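Long-range contact in similarities with probable monooxygenase (Photorhabdus luminescens, PDB 4HB9), which binds flavin-adenine dinucleotide and probably acts as a flavin-dependent monooxygenase, possibly in stilbene epoxidation: residues E177-G182 / L299-H304. Sequence-based numbering, arbitrary orientation. Where two conformers were deposited one is given.
Sequences ERFDVG and LRSMPH
Phe179 and Ser301 form an antiparallel hydrogen-bonded pair, Phe179 N to Ser301 O at 2.8 Å and Ser301 N to Phe179 O at 2.9 Å, and Val181 N adds a third bond to Leu299 O. One residue on, the non-hydrogen-bonded pair Asp180–Arg300 puts both side chains on the same face, lying alongside each other and pointing the same way. Asp180 OD1 makes a salt bridge with Arg300 NE at 3.2 Å, the carboxylate turned 59° from the guanidinium plane. A water donates to both Asp180 OD1 and Leu299 O, tying this carboxylate to the backbone. The extended side chain of Arg178 runs beside that of Arg300, and its guanidinium lies flat and offset against the other, planes 15° apart, with Arg178 NH2 over the rim; the exact spacing is doubtful. Asp180 probably eases the repulsion between the two like charges. On the other face, the Phe179 ring lies over Ser301, whose CB makes an off-centre CH-pi contact 4.2 Å from the ring centroid. With CG between the backbone N and the carbonyl carbon (chi1 63°), this ring is carried across the partner strand, and its edge meets Pro303 N. The pairing joins the start of strand 179-191 to the end of the outermost strand 295-301 in the mixed sheet, with Val181, Leu299 and Ser301 resting on helix 355-386 and Met302 on Met323.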
ATOM      1  N   GLU A 177     -16.111  10.918   0.415  1.00 41.34           N
ATOM      2  CA  GLU A 177     -15.892  11.030  -1.031  1.00 46.02           C
ATOM      3  C   GLU A 177     -14.463  11.493  -1.326  1.00 40.35           C
ATOM      4  O   GLU A 177     -13.962  12.372  -0.662  1.00 40.33           O
ATOM      5  CB  GLU A 177     -16.913  11.994  -1.655  1.00 54.77           C
ATOM      6  CG  GLU A 177     -16.959  13.383  -1.011  1.00 61.90           C
ATOM      7  CD  GLU A 177     -18.173  14.216  -1.433  1.00 71.32           C
ATOM      8  OE1 GLU A 177     -18.789  13.919  -2.490  1.00 72.36           O
ATOM      9  OE2 GLU A 177     -18.509  15.180  -0.701  1.00 69.70           O
ATOM     10  N   ARG A 178     -13.828  10.885  -2.326  1.00 40.47           N
ATOM     11  CA  ARG A 178     -12.479  11.253  -2.749  1.00 37.69           C
ATOM     12  C   ARG A 178     -12.540  12.474  -3.641  1.00 33.38           C
ATOM     13  O   ARG A 178     -13.583  12.742  -4.246  1.00 30.50           O
ATOM     14  CB  ARG A 178     -11.826  10.106  -3.520  1.00 42.20           C
ATOM     15  CG  ARG A 178     -12.327   9.965  -4.953  1.00 49.50           C
ATOM     16  CD  ARG A 178     -12.151   8.560  -5.514  1.00 51.06           C
ATOM     17  NE  ARG A 178     -12.400   8.527  -6.952  1.00 55.24           N
ATOM     18  CZ  ARG A 178     -12.040   7.532  -7.768  1.00 57.72           C
ATOM     19  NH1 ARG A 178     -11.391   6.464  -7.299  1.00 57.60           N
ATOM     20  NH2 ARG A 178     -12.306   7.619  -9.069  1.00 56.38           N
ATOM     21  N   PHE A 179     -11.431  13.213  -3.734  1.00 29.07           N
ATOM     22  CA  PHE A 179     -11.320  14.272  -4.737  1.00 27.30           C
ATOM     23  C   PHE A 179     -10.023  14.115  -5.533  1.00 26.48           C
ATOM     24  O   PHE A 179      -9.083  13.478  -5.073  1.00 23.76           O
ATOM     25  CB  PHE A 179     -11.406  15.667  -4.109  1.00 27.57           C
ATOM     26  CG  PHE A 179     -10.296  15.977  -3.140  1.00 28.04           C
ATOM     27  CD1 PHE A 179      -9.111  16.585  -3.577  1.00 26.94           C
ATOM     28  CD2 PHE A 179     -10.432  15.680  -1.794  1.00 28.46           C
ATOM     29  CE1 PHE A 179      -8.104  16.872  -2.694  1.00 25.82           C
ATOM     30  CE2 PHE A 179      -9.414  15.966  -0.906  1.00 28.24           C
ATOM     31  CZ  PHE A 179      -8.245  16.555  -1.358  1.00 26.36           C
ATOM     32  N   ASP A 180      -9.992  14.700  -6.724  1.00 25.37           N
ATOM     33  CA  ASP A 180      -8.788  14.682  -7.543  1.00 26.83           C
ATOM     34  C   ASP A 180      -7.800  15.725  -7.039  1.00 25.62           C
ATOM     35  O   ASP A 180      -8.129  16.904  -6.860  1.00 22.94           O
ATOM     36  CB  ASP A 180      -9.108  14.958  -9.008  1.00 29.86           C
ATOM     37  CG  ASP A 180      -9.894  13.842  -9.663  1.00 32.26           C
ATOM     38  OD1 ASP A 180      -9.648  12.657  -9.370  1.00 34.53           O
ATOM     39  OD2 ASP A 180     -10.763  14.157 -10.491  1.00 36.55           O
ATOM     40  N   VAL A 181      -6.564  15.296  -6.878  1.00 23.26           N
ATOM     41  CA  VAL A 181      -5.504  16.161  -6.368  1.00 22.51           C
ATOM     42  C   VAL A 181      -5.005  17.142  -7.426  1.00 21.16           C
ATOM     43  O   VAL A 181      -4.500  18.188  -7.096  1.00 22.75           O
ATOM     44  CB  VAL A 181      -4.349  15.302  -5.844  1.00 21.29           C
ATOM     45  CG1 VAL A 181      -3.133  16.142  -5.485  1.00 22.73           C
ATOM     46  CG2 VAL A 181      -4.821  14.508  -4.647  1.00 22.14           C
ATOM     47  N   GLY A 182      -5.177  16.801  -8.695  1.00 20.64           N
ATOM     48  CA  GLY A 182      -4.631  17.587  -9.780  1.00 19.77           C
ATOM     49  C   GLY A 182      -3.210  17.183 -10.112  1.00 19.53           C
ATOM     50  O   GLY A 182      -2.548  17.859 -10.930  1.00 20.66           O
ATOM     51  N   LEU A 299      -3.739  10.918  -8.916  1.00 21.07           N
ATOM     52  CA  LEU A 299      -3.766  10.931  -7.468  1.00 22.10           C
ATOM     53  C   LEU A 299      -5.086  11.487  -6.993  1.00 22.63           C
ATOM     54  O   LEU A 299      -5.541  12.534  -7.472  1.00 19.51           O
ATOM     55  CB  LEU A 299      -2.626  11.739  -6.864  1.00 23.11           C
ATOM     56  CG  LEU A 299      -1.221  11.282  -7.259  1.00 26.15           C
ATOM     57  CD1 LEU A 299      -0.215  12.065  -6.431  1.00 27.11           C
ATOM     58  CD2 LEU A 299      -1.020   9.785  -7.061  1.00 28.30           C
ATOM     59  N   ARG A 300      -5.690  10.754  -6.069  1.00 23.48           N
ATOM     60  CA  ARG A 300      -6.927  11.150  -5.426  1.00 26.49           C
ATOM     61  C   ARG A 300      -6.685  11.201  -3.928  1.00 27.54           C
ATOM     62  O   ARG A 300      -5.753  10.564  -3.416  1.00 28.04           O
ATOM     63  CB  ARG A 300      -8.053  10.200  -5.826  1.00 30.32           C
ATOM     64  CG  ARG A 300      -8.363  10.324  -7.310  1.00 34.96           C
ATOM     65  CD  ARG A 300      -9.446   9.387  -7.799  1.00 40.43           C
ATOM     66  NE  ARG A 300      -9.577   9.430  -9.264  1.00 44.31           N
ATOM     67  CZ  ARG A 300      -8.935   8.643 -10.135  1.00 46.94           C
ATOM     68  NH1 ARG A 300      -8.083   7.702  -9.730  1.00 49.01           N
ATOM     69  NH2 ARG A 300      -9.155   8.799 -11.440  1.00 46.38           N
ATOM     70  N   SER A 301      -7.455  12.026  -3.229  1.00 24.97           N
ATOM     71  CA  SER A 301      -7.294  12.145  -1.782  1.00 26.81           C
ATOM     72  C   SER A 301      -8.680  12.269  -1.169  1.00 27.91           C
ATOM     73  O   SER A 301      -9.671  12.124  -1.869  1.00 28.32           O
ATOM     74  CB  SER A 301      -6.414  13.348  -1.442  1.00 27.80           C
ATOM     75  OG  SER A 301      -6.072  13.410  -0.074  1.00 27.46           O
HETATM   76  N   MSE A 302      -8.753  12.557   0.121  1.00 31.84           N
HETATM   77  CA  MSE A 302     -10.059  12.678   0.767  0.50 31.69           C
HETATM   78  C   MSE A 302     -10.019  13.789   1.758  1.00 30.53           C
HETATM   79  O   MSE A 302      -8.954  14.177   2.244  1.00 27.99           O
HETATM   80  CB  MSE A 302     -10.499  11.374   1.424  0.50 34.17           C
HETATM   81  CG  MSE A 302      -9.614  11.000   2.600  0.50 36.89           C
HETATM   82 SE   MSE A 302     -10.318   9.334   3.362  0.50 44.55          SE
HETATM   83  CE  MSE A 302      -8.893   8.248   2.567  0.50 39.77           C
ATOM     84  N   PRO A 303     -11.192  14.348   2.050  1.00 30.09           N
ATOM     85  CA  PRO A 303     -11.133  15.396   3.043  1.00 29.90           C
ATOM     86  C   PRO A 303     -10.843  14.835   4.440  1.00 28.07           C
ATOM     87  O   PRO A 303     -10.788  13.624   4.650  1.00 24.95           O
ATOM     88  CB  PRO A 303     -12.501  16.073   2.951  1.00 30.31           C
ATOM     89  CG  PRO A 303     -13.386  15.145   2.201  1.00 32.24           C
ATOM     90  CD  PRO A 303     -12.544  14.119   1.505  1.00 29.37           C
ATOM     91  N   HIS A 304     -10.629  15.746   5.367  1.00 26.80           N
ATOM     92  CA  HIS A 304     -10.410  15.439   6.773  1.00 27.96           C
ATOM     93  C   HIS A 304     -11.514  14.506   7.289  1.00 26.51           C
ATOM     94  O   HIS A 304     -12.707  14.701   7.002  1.00 24.62           O
ATOM     95  CB  HIS A 304     -10.377  16.775   7.522  1.00 29.04           C
ATOM     96  CG  HIS A 304     -10.085  16.676   8.985  1.00 30.81           C
ATOM     97  ND1 HIS A 304      -8.818  16.851   9.503  1.00 32.58           N
ATOM     98  CD2 HIS A 304     -10.913  16.544  10.048  1.00 32.38           C
ATOM     99  CE1 HIS A 304      -8.873  16.773  10.821  1.00 33.33           C
ATOM    100  NE2 HIS A 304     -10.130  16.579  11.174  1.00 34.01           N
TER
HETATM  101  O   HOH W   1      -6.929  12.502  -9.889  1.00 35.30           O